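Local coordinates for protein A151R (African swine fever virus Georgia 2007/1, PDB 7CMA) that is a zinc-binding, non-structural viral protein whose biochemical role is not firmly established, although it has been named an oxygenase, at residues V40-Y45 and K51-N56; N133-W138 and T143-F148. All blocks are in the same frame, centred on the assembly; numbering follows the deposited sequence.

Interaction 1: residues V40-Y45 and K51-N56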
ATOM      1  N   VAL A  40      23.841   3.841  19.230  1.00 39.95           N
ATOM      2  CA  VAL A  40      23.541   4.389  20.584  1.00 41.66           C
ATOM      3  C   VAL A  40      23.163   3.232  21.512  1.00 45.52           C
ATOM      4  O   VAL A  40      23.363   3.375  22.730  1.00 44.78           O
ATOM      5  CB  VAL A  40      22.451   5.479  20.548  1.00 42.56           C
ATOM      6  CG1 VAL A  40      22.945   6.742  19.860  1.00 45.62           C
ATOM      7  CG2 VAL A  40      21.158   4.990  19.907  1.00 49.63           C
ATOM      8  N   SER A  41      22.760   2.090  20.944  1.00 46.25           N
ATOM      9  CA  SER A  41      22.336   0.911  21.741  1.00 43.85           C
ATOM     10  C   SER A  41      22.506  -0.381  20.935  1.00 42.55           C
ATOM     11  O   SER A  41      22.694  -0.306  19.694  1.00 40.34           O
ATOM     12  CB  SER A  41      20.917   1.065  22.234  1.00 50.92           C
ATOM     13  OG  SER A  41      20.259   2.122  21.564  1.00 69.72           O
ATOM     14  N   GLU A  42      22.339  -1.518  21.613  1.00 39.55           N
ATOM     15  CA  GLU A  42      22.452  -2.882  21.036  1.00 42.95           C
ATOM     16  C   GLU A  42      21.564  -3.828  21.847  1.00 45.52           C
ATOM     17  O   GLU A  42      21.616  -3.768  23.088  1.00 47.81           O
ATOM     18  CB  GLU A  42      23.910  -3.353  21.055  1.00 52.36           C
ATOM     19  CG  GLU A  42      24.103  -4.760  20.503  1.00 51.56           C
ATOM     20  CD  GLU A  42      25.533  -5.279  20.530  1.00 55.58           C
ATOM     21  OE1 GLU A  42      26.445  -4.474  20.763  1.00 52.55           O
ATOM     22  OE2 GLU A  42      25.726  -6.499  20.338  1.00 57.18           O
ATOM     23  N   ILE A  43      20.715  -4.593  21.168  1.00 41.25           N
ATOM     24  CA  ILE A  43      19.954  -5.709  21.789  1.00 42.78           C
ATOM     25  C   ILE A  43      20.408  -7.019  21.151  1.00 40.90           C
ATOM     26  O   ILE A  43      20.391  -7.108  19.906  1.00 46.20           O
ATOM     27  CB  ILE A  43      18.436  -5.481  21.658  1.00 42.24           C
ATOM     28  CG1 ILE A  43      17.996  -4.265  22.478  1.00 47.71           C
ATOM     29  CG2 ILE A  43      17.667  -6.731  22.051  1.00 45.49           C
ATOM     30  CD1 ILE A  43      16.895  -3.454  21.842  1.00 45.27           C
ATOM     31  N   SER A  44      21.019  -7.884  21.955  1.00 46.34           N
ATOM     32  CA  SER A  44      21.607  -9.162  21.482  1.00 48.75           C
ATOM     33  C   SER A  44      21.186 -10.296  22.414  1.00 44.56           C
ATOM     34  O   SER A  44      21.164 -10.081  23.631  1.00 47.66           O
ATOM     35  CB  SER A  44      23.104  -9.056  21.378  1.00 42.76           C
ATOM     36  OG  SER A  44      23.464  -8.118  20.381  1.00 52.11           O
ATOM     37  N   TYR A  45      20.766 -11.421  21.842  1.00 47.04           N
ATOM     38  CA  TYR A  45      20.462 -12.669  22.580  1.00 46.25           C
ATOM     39  C   TYR A  45      21.779 -13.356  22.954  1.00 39.87           C
ATOM     40  O   TYR A  45      22.501 -13.759  22.032  1.00 39.78           O
ATOM     41  CB  TYR A  45      19.568 -13.580  21.742  1.00 47.89           C
ATOM     42  CG  TYR A  45      18.938 -14.706  22.519  1.00 58.74           C
ATOM     43  CD1 TYR A  45      17.875 -14.471  23.375  1.00 62.24           C
ATOM     44  CD2 TYR A  45      19.447 -15.993  22.451  1.00 61.73           C
ATOM     45  CE1 TYR A  45      17.293 -15.499  24.098  1.00 67.86           C
ATOM     46  CE2 TYR A  45      18.874 -17.032  23.165  1.00 63.04           C
ATOM     47  CZ  TYR A  45      17.797 -16.784  23.995  1.00 64.02           C
ATOM     48  OH  TYR A  45      17.242 -17.797  24.717  1.00 76.14           O
ATOM     49  N   LYS A  51      20.056  -8.990  26.109  1.00 52.53           N
ATOM     50  CA  LYS A  51      20.799  -7.948  26.864  1.00 50.19           C
ATOM     51  C   LYS A  51      20.736  -6.631  26.089  1.00 50.71           C
ATOM     52  O   LYS A  51      20.901  -6.660  24.849  1.00 53.67           O
ATOM     53  CB  LYS A  51      22.249  -8.387  27.090  1.00 50.68           C
ATOM     54  CG  LYS A  51      22.480  -9.194  28.359  1.00 55.00           C
ATOM     55  CD  LYS A  51      22.239 -10.676  28.191  1.00 57.77           C
ATOM     56  CE  LYS A  51      22.834 -11.497  29.314  1.00 67.09           C
ATOM     57  NZ  LYS A  51      22.265 -12.865  29.348  1.00 71.68           N
ATOM     58  N   TYR A  52      20.462  -5.534  26.799  1.00 53.41           N
ATOM     59  CA  TYR A  52      20.349  -4.165  26.234  1.00 56.67           C
ATOM     60  C   TYR A  52      21.584  -3.355  26.639  1.00 55.68           C
ATOM     61  O   TYR A  52      21.692  -2.991  27.827  1.00 48.23           O
ATOM     62  CB  TYR A  52      19.053  -3.502  26.708  1.00 55.40           C
ATOM     63  CG  TYR A  52      18.863  -2.075  26.257  1.00 61.30           C
ATOM     64  CD1 TYR A  52      18.918  -1.738  24.913  1.00 56.86           C
ATOM     65  CD2 TYR A  52      18.540  -1.076  27.161  1.00 56.37           C
ATOM     66  CE1 TYR A  52      18.713  -0.435  24.487  1.00 57.48           C
ATOM     67  CE2 TYR A  52      18.333   0.232  26.751  1.00 57.69           C
ATOM     68  CZ  TYR A  52      18.420   0.553  25.408  1.00 60.61           C
ATOM     69  OH  TYR A  52      18.194   1.832  24.988  1.00 63.91           O
ATOM     70  N   PHE A  53      22.550  -3.247  25.718  1.00 56.44           N
ATOM     71  CA  PHE A  53      23.790  -2.436  25.858  1.00 49.62           C
ATOM     72  C   PHE A  53      23.522  -1.015  25.358  1.00 53.91           C
ATOM     73  O   PHE A  53      23.102  -0.854  24.195  1.00 49.98           O
ATOM     74  CB  PHE A  53      24.943  -3.061  25.068  1.00 43.98           C
ATOM     75  CG  PHE A  53      25.148  -4.536  25.294  1.00 49.22           C
ATOM     76  CD1 PHE A  53      25.863  -4.995  26.392  1.00 48.70           C
ATOM     77  CD2 PHE A  53      24.693  -5.464  24.370  1.00 52.66           C
ATOM     78  CE1 PHE A  53      26.070  -6.354  26.583  1.00 53.96           C
ATOM     79  CE2 PHE A  53      24.883  -6.823  24.577  1.00 47.23           C
ATOM     80  CZ  PHE A  53      25.552  -7.266  25.693  1.00 47.81           C
ATOM     81  N   THR A  54      23.802  -0.018  26.198  1.00 51.27           N
ATOM     82  CA  THR A  54      23.759   1.415  25.807  1.00 56.27           C
ATOM     83  C   THR A  54      25.191   1.957  25.735  1.00 56.33           C
ATOM     84  O   THR A  54      26.008   1.565  26.592  1.00 55.59           O
ATOM     85  CB  THR A  54      22.869   2.207  26.771  1.00 58.20           C
ATOM     86  OG1 THR A  54      21.544   1.685  26.650  1.00 55.53           O
ATOM     87  CG2 THR A  54      22.866   3.694  26.495  1.00 68.47           C
ATOM     88  N   PHE A  55      25.508   2.705  24.672  1.00 51.26           N
ATOM     89  CA  PHE A  55      26.863   3.236  24.369  1.00 47.35           C
ATOM     90  C   PHE A  55      26.849   4.767  24.483  1.00 53.96           C
ATOM     91  O   PHE A  55      25.773   5.370  24.340  1.00 53.05           O
ATOM     92  CB  PHE A  55      27.316   2.791  22.977  1.00 48.92           C
ATOM     93  CG  PHE A  55      27.276   1.302  22.739  1.00 58.70           C
ATOM     94  CD1 PHE A  55      28.208   0.458  23.329  1.00 62.73           C
ATOM     95  CD2 PHE A  55      26.338   0.746  21.883  1.00 59.87           C
ATOM     96  CE1 PHE A  55      28.191  -0.907  23.076  1.00 59.18           C
ATOM     97  CE2 PHE A  55      26.321  -0.618  21.637  1.00 56.81           C
ATOM     98  CZ  PHE A  55      27.245  -1.442  22.235  1.00 59.66           C
ATOM     99  N   ASN A  56      28.023   5.375  24.691  1.00 58.85           N
ATOM    100  CA  ASN A  56      28.199   6.851  24.610  1.00 65.55           C
ATOM    101  C   ASN A  56      28.785   7.212  23.237  1.00 65.47           C
ATOM    102  O   ASN A  56      28.877   6.309  22.377  1.00 58.01           O
ATOM    103  CB  ASN A  56      29.043   7.394  25.771  1.00 64.96           C
ATOM    104  CG  ASN A  56      30.485   6.926  25.760  1.00 67.10           C
ATOM    105  OD1 ASN A  56      30.957   6.338  24.787  1.00 68.14           O
ATOM    106  ND2 ASN A  56      31.193   7.181  26.848  1.00 67.21           N
TER
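Glu42 and Phe53 form a hydrogen-bonded antiparallel pair at the middle of two strand segments, 40-45 and 51-55, whose axes approach to 4.6 Å with N-to-C directions 163° apart. Glu42 N gives to Phe53 O and Phe53 N to Glu42 O, both at 2.8 Å; Ser44 and Lys51 make the second reciprocal pair, while Phe55 N gives to Val40 O. Glu42, Ser44, Lys51 and Phe53 share one face, and the ring of Phe55 swings in beside Glu42. The Glu42 chain runs extended, its CG anti to the backbone N (chi1 179°), which lays it alongside Phe53 with CD 3.9 Å from CD2 of that ring. Its OE1 meets the edge of the Phe55 ring in the ring plane, 3.5 Å from CZ, and its OE2 accepts the Ser44 hydroxyl through the anti lone pair at 2.8 Å. One carboxylate oxygen is thus held by a hydroxyl while the other rests against an aromatic edge; Ser44 OG is also hydrogen-bonded to Thr30 OG1. These strands are the two arms of a beta hairpin within an antiparallel sheet, flanked by strands 30-35 and 61-66; on the side of strand 30-35, Val40 and Ser41 both face Leu33, forming a classic beta bulge. On the other face, Tyr52 has CG anti to its own N (chi1 177°), which carries the ring obliquely across to the partner strand: CD1 lies 3.6 Å from Ile43 CG1, and CE1 lies 3.5 Å from Ser41 CB. Ile43 also packs on Ile75 and Ile79 of helix 72-84.

Interaction 2: residues N133-W138 and T143-F148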
ATOM      1  N   ASN A 133      23.293   3.480   5.145  1.00 36.33           N
ATOM      2  CA  ASN A 133      22.380   4.595   5.510  1.00 37.74           C
ATOM      3  C   ASN A 133      21.841   5.256   4.232  1.00 39.87           C
ATOM      4  O   ASN A 133      20.662   5.602   4.217  1.00 39.19           O
ATOM      5  CB  ASN A 133      23.079   5.605   6.420  1.00 35.79           C
ATOM      6  CG  ASN A 133      22.149   6.670   6.949  1.00 41.63           C
ATOM      7  OD1 ASN A 133      22.429   7.861   6.814  1.00 38.78           O
ATOM      8  ND2 ASN A 133      21.064   6.253   7.581  1.00 35.24           N
ATOM      9  N   ASP A 134      22.695   5.472   3.226  1.00 42.62           N
ATOM     10  CA  ASP A 134      22.296   6.066   1.921  1.00 41.55           C
ATOM     11  C   ASP A 134      22.096   4.941   0.893  1.00 41.51           C
ATOM     12  O   ASP A 134      23.100   4.393   0.413  1.00 36.86           O
ATOM     13  CB  ASP A 134      23.331   7.090   1.440  1.00 42.15           C
ATOM     14  CG  ASP A 134      22.989   7.741   0.107  1.00 45.50           C
ATOM     15  OD1 ASP A 134      21.853   7.582  -0.345  1.00 49.52           O
ATOM     16  OD2 ASP A 134      23.845   8.464  -0.425  1.00 50.26           O
ATOM     17  N   ARG A 135      20.843   4.667   0.516  1.00 36.43           N
ATOM     18  CA  ARG A 135      20.463   3.504  -0.329  1.00 40.92           C
ATOM     19  C   ARG A 135      20.808   3.799  -1.793  1.00 40.97           C
ATOM     20  O   ARG A 135      20.945   2.836  -2.569  1.00 37.96           O
ATOM     21  CB  ARG A 135      18.977   3.189  -0.150  1.00 41.20           C
ATOM     22  CG  ARG A 135      18.623   2.731   1.257  1.00 39.33           C
ATOM     23  CD  ARG A 135      17.161   2.373   1.394  1.00 41.08           C
ATOM     24  NE  ARG A 135      16.889   1.679   2.641  1.00 45.19           N
ATOM     25  CZ  ARG A 135      15.706   1.168   2.964  1.00 47.36           C
ATOM     26  NH1 ARG A 135      14.693   1.294   2.128  1.00 44.31           N
ATOM     27  NH2 ARG A 135      15.540   0.551   4.119  1.00 41.17           N
ATOM     28  N   SER A 136      21.008   5.077  -2.127  1.00 36.29           N
ATOM     29  CA  SER A 136      21.265   5.534  -3.518  1.00 43.48           C
ATOM     30  C   SER A 136      22.533   4.947  -4.139  1.00 42.77           C
ATOM     31  O   SER A 136      22.581   4.872  -5.364  1.00 43.72           O
ATOM     32  CB  SER A 136      21.338   7.035  -3.542  1.00 45.27           C
ATOM     33  OG  SER A 136      22.594   7.493  -3.082  1.00 45.76           O
ATOM     34  N   ILE A 137      23.513   4.562  -3.332  1.00 40.35           N
ATOM     35  CA  ILE A 137      24.820   4.114  -3.885  1.00 37.25           C
ATOM     36  C   ILE A 137      24.824   2.599  -4.072  1.00 42.54           C
ATOM     37  O   ILE A 137      25.820   2.093  -4.580  1.00 46.03           O
ATOM     38  CB  ILE A 137      25.943   4.570  -2.934  1.00 39.89           C
ATOM     39  CG1 ILE A 137      25.944   3.803  -1.614  1.00 36.96           C
ATOM     40  CG2 ILE A 137      25.879   6.068  -2.702  1.00 45.68           C
ATOM     41  CD1 ILE A 137      27.022   4.244  -0.666  1.00 39.13           C
ATOM     42  N   TRP A 138      23.730   1.920  -3.737  1.00 45.67           N
ATOM     43  CA  TRP A 138      23.709   0.434  -3.735  1.00 42.19           C
ATOM     44  C   TRP A 138      23.098  -0.165  -5.003  1.00 44.34           C
ATOM     45  O   TRP A 138      22.059   0.331  -5.443  1.00 44.04           O
ATOM     46  CB  TRP A 138      23.063  -0.072  -2.442  1.00 42.76           C
ATOM     47  CG  TRP A 138      23.911   0.276  -1.265  1.00 39.82           C
ATOM     48  CD1 TRP A 138      23.768   1.338  -0.424  1.00 43.09           C
ATOM     49  CD2 TRP A 138      25.098  -0.413  -0.852  1.00 41.38           C
ATOM     50  NE1 TRP A 138      24.775   1.346   0.498  1.00 43.23           N
ATOM     51  CE2 TRP A 138      25.607   0.286   0.260  1.00 39.73           C
ATOM     52  CE3 TRP A 138      25.762  -1.559  -1.296  1.00 41.55           C
ATOM     53  CZ2 TRP A 138      26.758  -0.124   0.922  1.00 39.77           C
ATOM     54  CZ3 TRP A 138      26.898  -1.964  -0.637  1.00 41.06           C
ATOM     55  CH2 TRP A 138      27.391  -1.246   0.448  1.00 44.13           C
ATOM     56  N   THR A 143      21.469  -5.879  -4.350  1.00 50.17           N
ATOM     57  CA  THR A 143      21.236  -5.368  -2.975  1.00 51.14           C
ATOM     58  C   THR A 143      19.790  -4.893  -2.840  1.00 46.06           C
ATOM     59  O   THR A 143      19.415  -3.930  -3.517  1.00 45.98           O
ATOM     60  CB  THR A 143      22.295  -4.336  -2.568  1.00 48.82           C
ATOM     61  OG1 THR A 143      23.583  -4.786  -2.987  1.00 41.12           O
ATOM     62  CG2 THR A 143      22.296  -4.046  -1.084  1.00 47.58           C
ATOM     63  N   SER A 144      19.019  -5.575  -1.998  1.00 47.64           N
ATOM     64  CA  SER A 144      17.613  -5.177  -1.760  1.00 49.03           C
ATOM     65  C   SER A 144      17.454  -4.719  -0.316  1.00 42.11           C
ATOM     66  O   SER A 144      18.212  -5.178   0.537  1.00 47.66           O
ATOM     67  CB  SER A 144      16.672  -6.308  -2.044  1.00 46.49           C
ATOM     68  OG  SER A 144      16.924  -7.394  -1.169  1.00 49.13           O
ATOM     69  N   PHE A 145      16.467  -3.870  -0.071  1.00 43.43           N
ATOM     70  CA  PHE A 145      16.195  -3.442   1.314  1.00 43.79           C
ATOM     71  C   PHE A 145      14.698  -3.541   1.613  1.00 50.09           C
ATOM     72  O   PHE A 145      13.914  -3.463   0.660  1.00 48.41           O
ATOM     73  CB  PHE A 145      16.607  -1.981   1.510  1.00 47.03           C
ATOM     74  CG  PHE A 145      18.057  -1.625   1.312  1.00 37.79           C
ATOM     75  CD1 PHE A 145      18.947  -1.669   2.369  1.00 39.24           C
ATOM     76  CD2 PHE A 145      18.520  -1.190   0.081  1.00 43.02           C
ATOM     77  CE1 PHE A 145      20.277  -1.326   2.189  1.00 42.52           C
ATOM     78  CE2 PHE A 145      19.852  -0.850  -0.098  1.00 38.07           C
ATOM     79  CZ  PHE A 145      20.726  -0.918   0.957  1.00 39.75           C
ATOM     80  N   TYR A 146      14.323  -3.770   2.873  1.00 51.81           N
ATOM     81  CA  TYR A 146      12.909  -3.697   3.324  1.00 45.83           C
ATOM     82  C   TYR A 146      12.313  -2.369   2.872  1.00 47.41           C
ATOM     83  O   TYR A 146      13.003  -1.352   2.822  1.00 45.27           O
ATOM     84  CB  TYR A 146      12.829  -3.869   4.842  1.00 46.33           C
ATOM     85  CG  TYR A 146      13.079  -5.272   5.332  1.00 48.64           C
ATOM     86  CD1 TYR A 146      12.191  -6.296   5.046  1.00 52.75           C
ATOM     87  CD2 TYR A 146      14.177  -5.569   6.126  1.00 43.70           C
ATOM     88  CE1 TYR A 146      12.412  -7.588   5.491  1.00 50.07           C
ATOM     89  CE2 TYR A 146      14.411  -6.855   6.583  1.00 48.44           C
ATOM     90  CZ  TYR A 146      13.498  -7.856   6.305  1.00 43.97           C
ATOM     91  OH  TYR A 146      13.719  -9.120   6.761  1.00 44.77           O
ATOM     92  N   PRO A 147      11.015  -2.329   2.509  1.00 51.63           N
ATOM     93  CA  PRO A 147      10.357  -1.066   2.188  1.00 47.69           C
ATOM     94  C   PRO A 147      10.450  -0.046   3.339  1.00 52.20           C
ATOM     95  O   PRO A 147      10.427   1.146   3.066  1.00 53.26           O
ATOM     96  CB  PRO A 147       8.895  -1.467   1.915  1.00 58.25           C
ATOM     97  CG  PRO A 147       8.728  -2.811   2.608  1.00 49.19           C
ATOM     98  CD  PRO A 147      10.087  -3.469   2.521  1.00 48.10           C
ATOM     99  N   PHE A 148      10.654  -0.532   4.568  1.00 43.17           N
ATOM    100  CA  PHE A 148      10.790   0.302   5.793  1.00 41.46           C
ATOM    101  C   PHE A 148      12.144   1.024   5.769  1.00 40.21           C
ATOM    102  O   PHE A 148      13.169   0.347   5.921  1.00 36.95           O
ATOM    103  CB  PHE A 148      10.663  -0.563   7.051  1.00 39.94           C
ATOM    104  CG  PHE A 148       9.426  -1.423   7.107  1.00 44.69           C
ATOM    105  CD1 PHE A 148       8.169  -0.853   7.256  1.00 48.09           C
ATOM    106  CD2 PHE A 148       9.511  -2.802   6.969  1.00 47.58           C
ATOM    107  CE1 PHE A 148       7.031  -1.644   7.285  1.00 44.24           C
ATOM    108  CE2 PHE A 148       8.370  -3.591   6.997  1.00 51.07           C
ATOM    109  CZ  PHE A 148       7.133  -3.010   7.155  1.00 44.88           C
TER
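Arg135 lies over one face of the Phe145 ring, its guanidinium plane only 12° from that of the ring and its chain running in the opposite direction. CG stands over the middle of the ring in a CH-pi contact, 4.1 Å from the centroid and 12° off the normal, and Phe145 CB in turn sits over the centre of the guanidinium, 3.6 Å from CZ. The chain extended from CG to NE accounts for this long overlap. At the far edge of the same ring, Phe145 CZ approaches Trp138 CD1 at 4.0 Å; the ring turns its edge toward the indole face in an offset edge-to-face pair, planes 74° apart. Packing is therefore close from Arg135 through Phe145 to Trp138. Hydrogen bonds from Arg135 NH2 to Phe148 O, at 3.0 Å, and to Ile151 O anchor the guanidinium. The looser side lies beyond Phe145, where the bond from NH1 to Tyr146 O is weak and the exposed Pro147 is barely touched. Neither segment has regular structure. Cys139 and Cys142, two of the four zinc ligands, are the first and last of the four residues between them, and Thr143 OG1 is hydrogen-bonded to Thr110 OG1. Trp138 stacks on Phe132, Ile137 is hydrogen-bonded through its backbone to Tyr108 on strand 107-109, and Tyr146 and Phe148 rest on helix 3-28.

Along the chain the two contacts come in series, interaction 1 closing well before interaction 2 opens. Their centres are 24 Å apart and their nearest atoms about 12 Å, so they do not touch, and they lie on opposite sides of the chain's centre. Interaction 1 belongs to the five-stranded antiparallel sheet; interaction 2 is made by loops after strand 125-127, near the three-stranded sheet, and brackets two cysteines of the zinc site, which His109 and Cys116 complete. One contact thus rests on regular strand pairing, the other on side-chain packing beside a metal site, consistent with zinc helping to order a region poor in regular structure.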